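Local coordinates for hypothetical protein Atu2648 (Agrobacterium tumefaciens str. C58, PDB 1ZCE) that is of unknown function but consists largely of an EVE domain, related to the ASCH and PUA domains, and so possibly binds RNA or modified nucleotides, at residues Tyr4-Ser9 against Met112-Ser117; Glu28-Arg33 against Asp74-Gly79; Asn40-Lys45 against Lys82-Asp87; Pro107-Met112 against Leu131-Met136. All coordinates share one frame; numbering follows the deposited sequence.

Contact 1 is the buried one: strand 4-9, inside the sheet, meets the short helix 113-116 through leucine and selenomethionine tips, with one lysine and a water at its more exposed end. Contact 4 shares M112 with it and carries the same apolar layer outward to helix 127-136, ending in an exposed salt-bridge network. About 31 Å from contact 4, centre to centre, and across the chain's centre, contact 2 joins two loops by hydrogen bonds and one salt bridge round two carboxylates. Contact 3 adjoins it, packing the end of helix 35-42 on strand 84-99 with apolar groups inside and an arginine-aspartate pair outside. W29 links contact 2 to strand 4-9, and M44 links contact 3 to it.

Contact 1 of 4, residues Tyr4-Ser9 against Met112-Ser117; sequences YWLYKS and MSLVTS
L6 meets the 112-117 segment with one methyl, CD1, which touches both M112 CE and L114 CD2, each at 4.1 Å. Its side chain crosses those of M112 and L114 at about a right angle, and methyl groups alone do the touching on both sides. Two residues on, K8 lays its chain past L114, with CE 4.1 Å from L114 CD1. The ammonium group is tied across by water: K8 NZ donates to water 1 at 2.7 Å, and that water lies within hydrogen-bonding distance of both L114 O and S117 O. M112 stands at the N-cap position of helix 113-116; its CG lies anti to the backbone N (chi1 -164°) and the chain runs on extended, which carries CE over to L6. At the other end S117 is the first residue to leave helical geometry; its N bonds S113 O at 2.8 Å, and its OG shares a 3.1 Å hydrogen bond with S113 OG. Farther out, L6 also packs on F51 and Y53 of strand 49-54 and on V125 of strand 122-125, while M112 rests on V103 of helix 100-105. With no direct hydrogen bond between the segments, the helix is held on the sheet by apolar packing, and the lysine, joined through water to carbonyls at the end of the helix, would be expected to offset their partial negative charge.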
loop_
_atom_site.group_PDB
_atom_site.type_symbol
_atom_site.label_atom_id
_atom_site.label_comp_id
_atom_site.label_asym_id
_atom_site.label_seq_id
_atom_site.Cartn_x
_atom_site.Cartn_y
_atom_site.Cartn_z
ATOM N N TYR A 4 7.292 -5.560 3.126
ATOM C CA TYR A 4 6.737 -4.242 2.832
ATOM C C TYR A 4 5.799 -4.347 1.639
ATOM O O TYR A 4 5.957 -5.228 0.795
ATOM C CB TYR A 4 7.871 -3.252 2.564
ATOM C CG TYR A 4 8.692 -3.003 3.804
ATOM C CD1 TYR A 4 8.318 -2.023 4.717
ATOM C CD2 TYR A 4 9.785 -3.814 4.118
ATOM C CE1 TYR A 4 9.002 -1.854 5.913
ATOM C CE2 TYR A 4 10.480 -3.651 5.320
ATOM C CZ TYR A 4 10.077 -2.671 6.209
ATOM O OH TYR A 4 10.728 -2.511 7.410
ATOM N N TRP A 5 4.832 -3.437 1.569
ATOM C CA TRP A 5 3.818 -3.496 0.529
ATOM C C TRP A 5 3.430 -2.143 -0.050
ATOM O O TRP A 5 3.897 -1.099 0.405
ATOM C CB TRP A 5 2.567 -4.153 1.120
ATOM C CG TRP A 5 2.869 -5.384 1.922
ATOM C CD1 TRP A 5 3.105 -5.466 3.271
ATOM C CD2 TRP A 5 3.004 -6.706 1.413
ATOM N NE1 TRP A 5 3.378 -6.767 3.626
ATOM C CE2 TRP A 5 3.323 -7.552 2.499
ATOM C CE3 TRP A 5 2.887 -7.265 0.134
ATOM C CZ2 TRP A 5 3.525 -8.932 2.347
ATOM C CZ3 TRP A 5 3.087 -8.628 -0.023
ATOM C CH2 TRP A 5 3.403 -9.448 1.077
ATOM N N LEU A 6 2.576 -2.177 -1.069
ATOM C CA LEU A 6 2.054 -0.962 -1.687
ATOM C C LEU A 6 0.589 -1.198 -2.039
ATOM O O LEU A 6 0.228 -2.252 -2.564
ATOM C CB LEU A 6 2.852 -0.562 -2.939
ATOM C CG LEU A 6 2.372 0.712 -3.660
ATOM C CD1 LEU A 6 3.556 1.462 -4.271
ATOM C CD2 LEU A 6 1.347 0.354 -4.726
ATOM N N TYR A 7 -0.245 -0.212 -1.722
ATOM C CA TYR A 7 -1.679 -0.277 -1.978
ATOM C C TYR A 7 -2.077 0.865 -2.897
ATOM O O TYR A 7 -1.826 2.033 -2.588
ATOM C CB TYR A 7 -2.479 -0.143 -0.672
ATOM C CG TYR A 7 -1.988 -1.006 0.462
ATOM C CD1 TYR A 7 -0.839 -0.664 1.172
ATOM C CD2 TYR A 7 -2.651 -2.181 0.810
ATOM C CE1 TYR A 7 -0.354 -1.472 2.194
ATOM C CE2 TYR A 7 -2.170 -2.999 1.834
ATOM C CZ TYR A 7 -1.020 -2.638 2.518
ATOM O OH TYR A 7 -0.506 -3.451 3.505
ATOM N N LYS A 8 -2.678 0.533 -4.032
ATOM C CA LYS A 8 -3.137 1.557 -4.959
ATOM C C LYS A 8 -4.551 1.972 -4.555
ATOM O O LYS A 8 -5.393 1.127 -4.237
ATOM C CB LYS A 8 -3.163 1.025 -6.392
ATOM C CG LYS A 8 -1.805 0.694 -6.978
ATOM C CD LYS A 8 -1.928 0.419 -8.471
ATOM C CE LYS A 8 -0.570 0.239 -9.126
ATOM N NZ LYS A 8 -0.693 0.052 -10.603
ATOM N N SER A 9 -4.813 3.273 -4.565
ATOM C CA SER A 9 -6.133 3.782 -4.215
ATOM C C SER A 9 -6.407 5.009 -5.082
ATOM O O SER A 9 -5.573 5.908 -5.168
ATOM C CB SER A 9 -6.173 4.162 -2.733
ATOM O OG SER A 9 -7.496 4.428 -2.293
HETATM N N MSE A 112 10.755 -2.747 -9.320
HETATM C CA MSE A 112 9.642 -2.536 -8.402
HETATM C C MSE A 112 8.322 -2.882 -9.082
HETATM O O MSE A 112 8.094 -2.522 -10.238
HETATM C CB MSE A 112 9.635 -1.083 -7.923
HETATM C CG MSE A 112 8.782 -0.819 -6.696
HETATM SE SE MSE A 112 8.898 1.020 -6.162
HETATM C CE MSE A 112 7.573 0.980 -4.758
ATOM N N SER A 113 7.456 -3.586 -8.362
ATOM C CA SER A 113 6.164 -3.984 -8.904
ATOM C C SER A 113 5.386 -2.783 -9.435
ATOM O O SER A 113 4.681 -2.881 -10.440
ATOM C CB SER A 113 5.343 -4.698 -7.829
ATOM O OG SER A 113 4.136 -5.215 -8.362
ATOM N N LEU A 114 5.520 -1.644 -8.766
ATOM C CA LEU A 114 4.814 -0.439 -9.179
ATOM C C LEU A 114 5.083 -0.059 -10.631
ATOM O O LEU A 114 4.212 0.482 -11.307
ATOM C CB LEU A 114 5.193 0.730 -8.263
ATOM C CG LEU A 114 4.537 2.083 -8.558
ATOM C CD1 LEU A 114 3.022 1.986 -8.386
ATOM C CD2 LEU A 114 5.110 3.133 -7.626
ATOM N N VAL A 115 6.288 -0.344 -11.113
ATOM C CA VAL A 115 6.640 -0.008 -12.488
ATOM C C VAL A 115 6.631 -1.199 -13.447
ATOM O O VAL A 115 6.705 -1.017 -14.661
ATOM C CB VAL A 115 8.028 0.666 -12.558
ATOM C CG1 VAL A 115 8.020 1.955 -11.751
ATOM C CG2 VAL A 115 9.093 -0.281 -12.042
ATOM N N THR A 116 6.536 -2.410 -12.911
ATOM C CA THR A 116 6.532 -3.603 -13.752
ATOM C C THR A 116 5.143 -4.211 -13.928
ATOM O O THR A 116 4.822 -4.744 -14.991
ATOM C CB THR A 116 7.475 -4.690 -13.189
ATOM O OG1 THR A 116 7.007 -5.119 -11.905
ATOM C CG2 THR A 116 8.889 -4.145 -13.056
ATOM N N SER A 117 4.325 -4.140 -12.884
ATOM C CA SER A 117 2.971 -4.687 -12.934
ATOM C C SER A 117 1.975 -3.610 -13.351
ATOM O O SER A 117 1.988 -2.503 -12.818
ATOM C CB SER A 117 2.586 -5.246 -11.564
ATOM O OG SER A 117 3.476 -6.276 -11.171
HETATM O O HOH W 1 1.829 -0.758 -11.006
#

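Contact 2 of 4, residues Glu28-Arg33 against Asp74-Gly79; sequences EWTGVR and DSTAEG
E28 grips S75 with both carboxylate oxygens: S75 N reaches OE1 of E28 at 2.8 Å, almost perfectly straight at 178°, and S75 OG donates to E28 OE2 at 2.7 Å. Each oxygen is met on its syn side, slightly out of the plane. D74 is the buried, closely packed part. Its OD2 takes G31 N at 3.0 Å on the syn lone pair, and also R33 NH1 at 2.9 Å, which comes from above the carboxylate plane; the guanidinium and carboxylate planes stand 79° apart. Water 2 bonds the same OD2 and bridges it to W29 O and V32 N. The other oxygen, OD1, accepts T76 N in an Asx turn, and T76 OG1 from the same face, opening the type I turn D74-A77. T30 turns its CG2 against D74 OD1 and packs its CB on T76 CG2, 3.7 Å away.

Toward solvent the fit is slacker. R33, bent at chi2 (-66°) to bring its end inward, gives NH2 to T76 OG1 in a longer bond of 3.2 Å, and water 3 joins NH2 to T76 O. A77 CB sits over one guanidinium face, and W83 makes a cation-pi contact with R33. E28 OE1 and D74 OD1 are like charges 4.0 Å apart and would be expected to repel, so the donors gathered round both carboxylates, with the R33 charge on D74, probably keep the two loops together.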
loop_
_atom_site.group_PDB
_atom_site.type_symbol
_atom_site.label_atom_id
_atom_site.label_comp_id
_atom_site.label_asym_id
_atom_site.label_seq_id
_atom_site.Cartn_x
_atom_site.Cartn_y
_atom_site.Cartn_z
ATOM N N GLU A 28 -11.196 -1.204 6.011
ATOM C CA GLU A 28 -11.213 -2.532 5.416
ATOM C C GLU A 28 -10.856 -2.332 3.947
ATOM O O GLU A 28 -11.458 -1.498 3.266
ATOM C CB GLU A 28 -12.609 -3.148 5.534
ATOM C CG GLU A 28 -12.676 -4.586 5.052
ATOM C CD GLU A 28 -14.089 -5.140 5.000
ATOM O OE1 GLU A 28 -14.237 -6.336 4.678
ATOM O OE2 GLU A 28 -15.047 -4.385 5.271
ATOM N N TRP A 29 -9.879 -3.088 3.452
ATOM C CA TRP A 29 -9.458 -2.927 2.064
ATOM C C TRP A 29 -10.300 -3.763 1.103
ATOM O O TRP A 29 -9.825 -4.717 0.485
ATOM C CB TRP A 29 -7.974 -3.271 1.917
ATOM C CG TRP A 29 -7.315 -2.446 0.867
ATOM C CD1 TRP A 29 -6.718 -2.890 -0.275
ATOM C CD2 TRP A 29 -7.238 -1.018 0.833
ATOM N NE1 TRP A 29 -6.274 -1.826 -1.023
ATOM C CE2 TRP A 29 -6.581 -0.663 -0.364
ATOM C CE3 TRP A 29 -7.663 -0.001 1.699
ATOM C CZ2 TRP A 29 -6.339 0.668 -0.723
ATOM C CZ3 TRP A 29 -7.424 1.325 1.344
ATOM C CH2 TRP A 29 -6.767 1.646 0.143
ATOM N N THR A 30 -11.558 -3.358 0.968
ATOM C CA THR A 30 -12.535 -4.046 0.131
ATOM C C THR A 30 -12.399 -3.784 -1.362
ATOM O O THR A 30 -11.678 -2.887 -1.787
ATOM C CB THR A 30 -13.958 -3.632 0.528
ATOM O OG1 THR A 30 -14.109 -2.222 0.320
ATOM C CG2 THR A 30 -14.214 -3.940 1.988
ATOM N N GLY A 31 -13.100 -4.591 -2.152
ATOM C CA GLY A 31 -13.100 -4.409 -3.593
ATOM C C GLY A 31 -12.013 -5.073 -4.411
ATOM O O GLY A 31 -12.039 -4.982 -5.637
ATOM N N VAL A 32 -11.054 -5.725 -3.766
ATOM C CA VAL A 32 -9.996 -6.390 -4.513
ATOM C C VAL A 32 -10.560 -7.666 -5.126
ATOM O O VAL A 32 -11.070 -8.531 -4.419
ATOM C CB VAL A 32 -8.795 -6.723 -3.604
ATOM C CG1 VAL A 32 -7.776 -7.565 -4.365
ATOM C CG2 VAL A 32 -8.153 -5.434 -3.114
ATOM N N ARG A 33 -10.483 -7.757 -6.451
ATOM C CA ARG A 33 -10.986 -8.917 -7.183
ATOM C C ARG A 33 -9.890 -9.445 -8.108
ATOM O O ARG A 33 -10.119 -9.743 -9.284
ATOM C CB ARG A 33 -12.230 -8.527 -7.990
ATOM C CG ARG A 33 -13.378 -7.986 -7.137
ATOM C CD ARG A 33 -13.958 -9.054 -6.213
ATOM N NE ARG A 33 -15.090 -8.566 -5.422
ATOM C CZ ARG A 33 -14.998 -8.085 -4.183
ATOM N NH1 ARG A 33 -13.822 -8.025 -3.573
ATOM N NH2 ARG A 33 -16.086 -7.659 -3.552
ATOM N N ASP A 74 -14.122 -10.414 2.766
ATOM C CA ASP A 74 -14.415 -9.057 2.305
ATOM C C ASP A 74 -15.911 -8.803 2.517
ATOM O O ASP A 74 -16.744 -9.458 1.894
ATOM C CB ASP A 74 -14.068 -8.949 0.815
ATOM C CG ASP A 74 -14.253 -7.548 0.256
ATOM O OD1 ASP A 74 -15.065 -6.778 0.806
ATOM O OD2 ASP A 74 -13.590 -7.227 -0.756
ATOM N N SER A 75 -16.249 -7.846 3.377
ATOM C CA SER A 75 -17.645 -7.540 3.683
ATOM C C SER A 75 -18.481 -7.153 2.468
ATOM O O SER A 75 -19.711 -7.143 2.539
ATOM C CB SER A 75 -17.722 -6.414 4.713
ATOM O OG SER A 75 -17.316 -5.183 4.142
ATOM N N THR A 76 -17.824 -6.827 1.361
ATOM C CA THR A 76 -18.538 -6.436 0.150
ATOM C C THR A 76 -18.655 -7.588 -0.844
ATOM O O THR A 76 -19.226 -7.425 -1.921
ATOM C CB THR A 76 -17.837 -5.257 -0.565
ATOM O OG1 THR A 76 -16.574 -5.690 -1.088
ATOM C CG2 THR A 76 -17.615 -4.101 0.404
ATOM N N ALA A 77 -18.118 -8.749 -0.480
ATOM C CA ALA A 77 -18.161 -9.916 -1.354
ATOM C C ALA A 77 -19.363 -10.799 -1.046
ATOM O O ALA A 77 -19.372 -11.984 -1.374
ATOM C CB ALA A 77 -16.877 -10.720 -1.217
ATOM N N GLU A 78 -20.377 -10.206 -0.424
ATOM C CA GLU A 78 -21.600 -10.910 -0.057
ATOM C C GLU A 78 -21.375 -12.338 0.437
ATOM O O GLU A 78 -21.916 -13.299 -0.112
ATOM C CB GLU A 78 -22.595 -10.884 -1.229
ATOM C CG GLU A 78 -22.020 -11.238 -2.594
ATOM C CD GLU A 78 -21.917 -12.730 -2.824
ATOM O OE1 GLU A 78 -22.956 -13.417 -2.728
ATOM O OE2 GLU A 78 -20.802 -13.218 -3.108
ATOM N N GLY A 79 -20.567 -12.460 1.486
ATOM C CA GLY A 79 -20.280 -13.758 2.067
ATOM C C GLY A 79 -19.658 -14.769 1.124
ATOM O O GLY A 79 -19.850 -15.974 1.295
HETATM O O HOH W 2 -10.815 -6.807 -1.078
HETATM O O HOH W 3 -18.770 -8.133 -4.505
#

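Contact 3 of 4, residues Asn40-Lys45 against Lys82-Asp87; sequences NMRAMK and KWDCVD
R42 keeps its CG anti to the carbonyl carbon and runs extended from CG to NE, while D84 sets its CG between its own backbone N and carbonyl carbon (chi1 41°); together these torsions bring the guanidinium side-on to the carboxylate. R42 NE donates to the syn lone pair of D84 OD1 at 2.9 Å, and the oxygen lies near the guanidinium plane. Beside it R42 NH2 reaches D84 OD2 at 2.8 Å in a less straight bond, and the two planes are turned 35° from each other. One bond to each oxygen fixes the carboxylate's rotation. M41, folded back at chi3 (-68°), brings its methyl against the strand at C85: CE lies 3.6 Å from C85 CB and 3.4 Å from D84 O. Its selenium packs on V86 CG2 at 3.9 Å, and M44 SE meets that same methyl at an equal distance, its chain at about a right angle to the valine. V86 CG1 completes the fit against M41 O. The V86 backbone N is buried here with no hydrogen-bond partner in the model.

R38 on the same helix bonds K82 O, extending the polar edge by a turn. Inward, M41 and M44 also reach V122 of strand 122-125, and M44 packs on W5 and Y7 of strand 4-9. The C-terminal end of helix 35-42 therefore lies against strand 84-99: M41 from its last turn packs toward strands 84-99 and 122-125, and M44, from the turn that follows, reaches on to strand 4-9.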
loop_
_atom_site.group_PDB
_atom_site.type_symbol
_atom_site.label_atom_id
_atom_site.label_comp_id
_atom_site.label_asym_id
_atom_site.label_seq_id
_atom_site.Cartn_x
_atom_site.Cartn_y
_atom_site.Cartn_z
ATOM N N ASN A 40 -1.459 -11.428 -1.812
ATOM C CA ASN A 40 -0.464 -10.563 -1.195
ATOM C C ASN A 40 -1.005 -10.132 0.169
ATOM O O ASN A 40 -0.268 -10.089 1.155
ATOM C CB ASN A 40 -0.175 -9.349 -2.088
ATOM C CG ASN A 40 0.735 -9.692 -3.268
ATOM O OD1 ASN A 40 0.804 -8.961 -4.259
ATOM N ND2 ASN A 40 1.443 -10.807 -3.158
HETATM N N MSE A 41 -2.295 -9.829 0.237
HETATM C CA MSE A 41 -2.872 -9.443 1.516
HETATM C C MSE A 41 -2.830 -10.614 2.499
HETATM O O MSE A 41 -2.592 -10.415 3.689
HETATM C CB MSE A 41 -4.301 -8.921 1.340
HETATM C CG MSE A 41 -4.335 -7.549 0.675
HETATM SE SE MSE A 41 -6.075 -6.669 0.656
HETATM C CE MSE A 41 -6.964 -7.897 -0.565
ATOM N N ARG A 42 -3.066 -11.828 2.013
ATOM C CA ARG A 42 -3.012 -13.000 2.881
ATOM C C ARG A 42 -1.611 -13.213 3.449
ATOM O O ARG A 42 -1.450 -13.875 4.470
ATOM C CB ARG A 42 -3.430 -14.258 2.120
ATOM C CG ARG A 42 -4.896 -14.322 1.777
ATOM C CD ARG A 42 -5.192 -15.553 0.951
ATOM N NE ARG A 42 -6.613 -15.681 0.671
ATOM C CZ ARG A 42 -7.144 -16.681 -0.021
ATOM N NH1 ARG A 42 -6.363 -17.636 -0.507
ATOM N NH2 ARG A 42 -8.453 -16.727 -0.215
ATOM N N ALA A 43 -0.598 -12.660 2.789
ATOM C CA ALA A 43 0.779 -12.817 3.247
ATOM C C ALA A 43 1.182 -11.746 4.254
ATOM O O ALA A 43 2.281 -11.792 4.805
ATOM C CB ALA A 43 1.723 -12.776 2.054
HETATM N N MSE A 44 0.288 -10.792 4.502
HETATM C CA MSE A 44 0.574 -9.697 5.422
HETATM C C MSE A 44 0.375 -10.039 6.887
HETATM O O MSE A 44 -0.495 -10.834 7.244
HETATM C CB MSE A 44 -0.286 -8.484 5.074
HETATM C CG MSE A 44 0.034 -7.901 3.714
HETATM SE SE MSE A 44 -1.212 -6.527 3.212
HETATM C CE MSE A 44 -0.593 -6.272 1.404
ATOM N N LYS A 45 1.195 -9.421 7.729
ATOM C CA LYS A 45 1.114 -9.608 9.167
ATOM C C LYS A 45 0.743 -8.275 9.810
ATOM O O LYS A 45 0.924 -7.212 9.212
ATOM C CB LYS A 45 2.463 -10.084 9.714
ATOM C CG LYS A 45 2.913 -11.424 9.158
ATOM C CD LYS A 45 4.212 -11.894 9.794
ATOM C CE LYS A 45 4.734 -13.157 9.123
ATOM N NZ LYS A 45 5.180 -12.901 7.730
ATOM N N LYS A 82 -13.833 -16.824 -1.892
ATOM C CA LYS A 82 -12.507 -16.519 -2.402
ATOM C C LYS A 82 -12.058 -15.067 -2.295
ATOM O O LYS A 82 -10.930 -14.757 -2.655
ATOM C CB LYS A 82 -12.369 -17.003 -3.846
ATOM C CG LYS A 82 -13.430 -16.488 -4.785
ATOM C CD LYS A 82 -13.233 -17.060 -6.170
ATOM C CE LYS A 82 -14.344 -16.620 -7.095
ATOM N NZ LYS A 82 -14.149 -17.126 -8.483
ATOM N N TRP A 83 -12.911 -14.179 -1.795
ATOM C CA TRP A 83 -12.504 -12.785 -1.663
ATOM C C TRP A 83 -12.354 -12.356 -0.207
ATOM O O TRP A 83 -13.334 -12.251 0.532
ATOM C CB TRP A 83 -13.498 -11.864 -2.378
ATOM C CG TRP A 83 -13.566 -12.096 -3.866
ATOM C CD1 TRP A 83 -14.698 -12.236 -4.620
ATOM C CD2 TRP A 83 -12.463 -12.217 -4.776
ATOM N NE1 TRP A 83 -14.370 -12.438 -5.935
ATOM C CE2 TRP A 83 -13.006 -12.432 -6.062
ATOM C CE3 TRP A 83 -11.069 -12.167 -4.633
ATOM C CZ2 TRP A 83 -12.206 -12.594 -7.196
ATOM C CZ3 TRP A 83 -10.273 -12.330 -5.765
ATOM C CH2 TRP A 83 -10.847 -12.542 -7.028
ATOM N N ASP A 84 -11.108 -12.142 0.205
ATOM C CA ASP A 84 -10.820 -11.685 1.556
ATOM C C ASP A 84 -9.813 -10.534 1.499
ATOM O O ASP A 84 -9.191 -10.294 0.463
ATOM C CB ASP A 84 -10.330 -12.839 2.465
ATOM C CG ASP A 84 -9.360 -13.789 1.777
ATOM O OD1 ASP A 84 -8.257 -13.360 1.384
ATOM O OD2 ASP A 84 -9.697 -14.985 1.643
ATOM N N CYS A 85 -9.663 -9.820 2.608
ATOM C CA CYS A 85 -8.768 -8.673 2.645
ATOM C C CYS A 85 -8.349 -8.286 4.057
ATOM O O CYS A 85 -8.924 -8.750 5.052
ATOM C CB CYS A 85 -9.471 -7.476 2.001
ATOM S SG CYS A 85 -11.087 -7.097 2.794
ATOM N N VAL A 86 -7.328 -7.436 4.132
ATOM C CA VAL A 86 -6.855 -6.926 5.409
ATOM C C VAL A 86 -7.507 -5.565 5.633
ATOM O O VAL A 86 -8.279 -5.078 4.802
ATOM C CB VAL A 86 -5.309 -6.706 5.422
ATOM C CG1 VAL A 86 -4.589 -8.037 5.315
ATOM C CG2 VAL A 86 -4.892 -5.787 4.278
ATOM N N ASP A 87 -7.209 -4.982 6.787
ATOM C CA ASP A 87 -7.657 -3.640 7.136
ATOM C C ASP A 87 -6.333 -2.900 7.290
ATOM O O ASP A 87 -5.370 -3.478 7.796
ATOM C CB ASP A 87 -8.358 -3.611 8.496
ATOM C CG ASP A 87 -9.770 -4.162 8.461
ATOM O OD1 ASP A 87 -10.122 -4.896 7.521
ATOM O OD2 ASP A 87 -10.532 -3.861 9.406
#

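Contact 4 of 4, residues Pro107-Met112 against Leu131-Met136; sequences PKLEKM and LEVCRM
K108 and E132 make the charged part. K108 NZ approaches E132 OE2 at 3.0 Å in a weak hydrogen bond that is also a salt bridge, the two chains crossing at about a right angle. The same oxygen is held from its own helix by R135, side-on with two nitrogens: NH1 at 2.8 Å and NE at 3.2 Å from E132 OE2, both close to the guanidinium plane. K108 NZ and R135 NH1 are like charges 3.6 Å apart, and the carboxylate they share would offset their repulsion. The bend of E132 at chi2 (66°) sets its carboxylate within reach of both K108 and R135. Its OE1 is taken by N106 ND2 from the loop just before the 107-112 segment.

The apolar part lies beneath. L109 spreads its two methyls: CD1 touches V133 CG2 at 3.8 Å and M136 SE at 3.9 Å, while CD2 covers the aliphatic E132 CG at 4.0 Å. M112 CE adds a looser touch on V133 CG2.

Backbone bonding shapes the loop, with M112 N closing a type I turn on L109 O. This is a helix-on-loop packing with a surface salt-bridge network lying beside a leucine-valine-selenomethionine layer, where the connection between helices 100-105 and 113-116 meets helix 127-136 of the EVE domain.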
loop_
_atom_site.group_PDB
_atom_site.type_symbol
_atom_site.label_atom_id
_atom_site.label_comp_id
_atom_site.label_asym_id
_atom_site.label_seq_id
_atom_site.Cartn_x
_atom_site.Cartn_y
_atom_site.Cartn_z
ATOM N N PRO A 107 17.147 4.082 -11.158
ATOM C CA PRO A 107 17.589 2.731 -11.523
ATOM C C PRO A 107 17.435 1.669 -10.435
ATOM O O PRO A 107 17.281 0.489 -10.738
ATOM C CB PRO A 107 19.048 2.944 -11.929
ATOM C CG PRO A 107 19.470 4.092 -11.078
ATOM C CD PRO A 107 18.280 5.025 -11.172
ATOM N N LYS A 108 17.470 2.085 -9.175
ATOM C CA LYS A 108 17.340 1.146 -8.064
ATOM C C LYS A 108 15.917 0.608 -7.926
ATOM O O LYS A 108 15.680 -0.379 -7.225
ATOM C CB LYS A 108 17.763 1.829 -6.762
ATOM C CG LYS A 108 19.191 2.360 -6.798
ATOM C CD LYS A 108 19.498 3.268 -5.618
ATOM C CE LYS A 108 19.476 2.514 -4.300
ATOM N NZ LYS A 108 19.759 3.423 -3.156
ATOM N N LEU A 109 14.975 1.249 -8.609
ATOM C CA LEU A 109 13.577 0.847 -8.532
ATOM C C LEU A 109 13.046 0.207 -9.814
ATOM O O LEU A 109 11.837 0.023 -9.960
ATOM C CB LEU A 109 12.722 2.064 -8.165
ATOM C CG LEU A 109 13.142 2.831 -6.903
ATOM C CD1 LEU A 109 12.200 4.004 -6.693
ATOM C CD2 LEU A 109 13.135 1.910 -5.694
ATOM N N GLU A 110 13.946 -0.153 -10.727
ATOM C CA GLU A 110 13.556 -0.756 -12.004
ATOM C C GLU A 110 12.760 -2.050 -11.916
ATOM O O GLU A 110 11.990 -2.369 -12.824
ATOM C CB GLU A 110 14.785 -1.028 -12.869
ATOM C CG GLU A 110 15.564 0.192 -13.282
ATOM C CD GLU A 110 16.442 -0.079 -14.485
ATOM O OE1 GLU A 110 17.189 -1.083 -14.466
ATOM O OE2 GLU A 110 16.382 0.711 -15.450
ATOM N N LYS A 111 12.961 -2.811 -10.846
ATOM C CA LYS A 111 12.255 -4.077 -10.689
ATOM C C LYS A 111 11.065 -3.965 -9.746
ATOM O O LYS A 111 10.426 -4.964 -9.422
ATOM C CB LYS A 111 13.216 -5.160 -10.184
ATOM C CG LYS A 111 14.349 -5.481 -11.152
ATOM C CD LYS A 111 15.302 -6.521 -10.576
ATOM C CE LYS A 111 16.429 -6.854 -11.545
ATOM N NZ LYS A 111 15.933 -7.494 -12.795
HETATM N N MSE A 112 10.755 -2.747 -9.320
HETATM C CA MSE A 112 9.642 -2.536 -8.402
HETATM C C MSE A 112 8.322 -2.882 -9.082
HETATM O O MSE A 112 8.094 -2.522 -10.238
HETATM C CB MSE A 112 9.635 -1.083 -7.923
HETATM C CG MSE A 112 8.782 -0.819 -6.696
HETATM SE SE MSE A 112 8.898 1.020 -6.162
HETATM C CE MSE A 112 7.573 0.980 -4.758
ATOM N N LEU A 131 12.980 1.550 1.452
ATOM C CA LEU A 131 13.886 2.539 2.019
ATOM C C LEU A 131 14.242 3.640 1.023
ATOM O O LEU A 131 14.363 4.805 1.399
ATOM C CB LEU A 131 15.159 1.855 2.527
ATOM C CG LEU A 131 14.950 0.920 3.726
ATOM C CD1 LEU A 131 16.220 0.143 4.008
ATOM C CD2 LEU A 131 14.531 1.724 4.946
ATOM N N GLU A 132 14.406 3.276 -0.246
ATOM C CA GLU A 132 14.754 4.257 -1.268
ATOM C C GLU A 132 13.597 5.223 -1.544
ATOM O O GLU A 132 13.806 6.434 -1.622
ATOM C CB GLU A 132 15.175 3.539 -2.553
ATOM C CG GLU A 132 15.533 4.455 -3.720
ATOM C CD GLU A 132 16.784 5.293 -3.493
ATOM O OE1 GLU A 132 17.126 6.088 -4.394
ATOM O OE2 GLU A 132 17.429 5.168 -2.430
ATOM N N VAL A 133 12.383 4.701 -1.697
ATOM C CA VAL A 133 11.232 5.566 -1.933
ATOM C C VAL A 133 11.044 6.471 -0.715
ATOM O O VAL A 133 10.755 7.659 -0.861
ATOM C CB VAL A 133 9.947 4.735 -2.205
ATOM C CG1 VAL A 133 8.714 5.633 -2.209
ATOM C CG2 VAL A 133 10.070 4.041 -3.560
ATOM N N CYS A 134 11.216 5.921 0.484
ATOM C CA CYS A 134 11.082 6.731 1.690
ATOM C C CYS A 134 12.105 7.868 1.702
ATOM O O CYS A 134 11.758 9.010 2.019
ATOM C CB CYS A 134 11.232 5.868 2.946
ATOM S SG CYS A 134 9.742 4.921 3.355
ATOM N N ARG A 135 13.357 7.565 1.358
ATOM C CA ARG A 135 14.394 8.600 1.314
ATOM C C ARG A 135 14.008 9.685 0.313
ATOM O O ARG A 135 14.129 10.878 0.592
ATOM C CB ARG A 135 15.749 8.011 0.907
ATOM C CG ARG A 135 16.574 7.429 2.040
ATOM C CD ARG A 135 17.973 7.092 1.541
ATOM N NE ARG A 135 17.957 6.001 0.574
ATOM C CZ ARG A 135 17.955 4.715 0.907
ATOM N NH1 ARG A 135 17.933 3.789 -0.035
ATOM N NH2 ARG A 135 17.998 4.356 2.183
HETATM N N MSE A 136 13.557 9.263 -0.863
HETATM C CA MSE A 136 13.144 10.202 -1.896
HETATM C C MSE A 136 12.020 11.072 -1.355
HETATM O O MSE A 136 11.910 12.245 -1.707
HETATM C CB MSE A 136 12.643 9.450 -3.128
HETATM C CG MSE A 136 13.705 8.642 -3.852
HETATM SE SE MSE A 136 12.902 7.475 -5.158
HETATM C CE MSE A 136 12.433 8.793 -6.485
#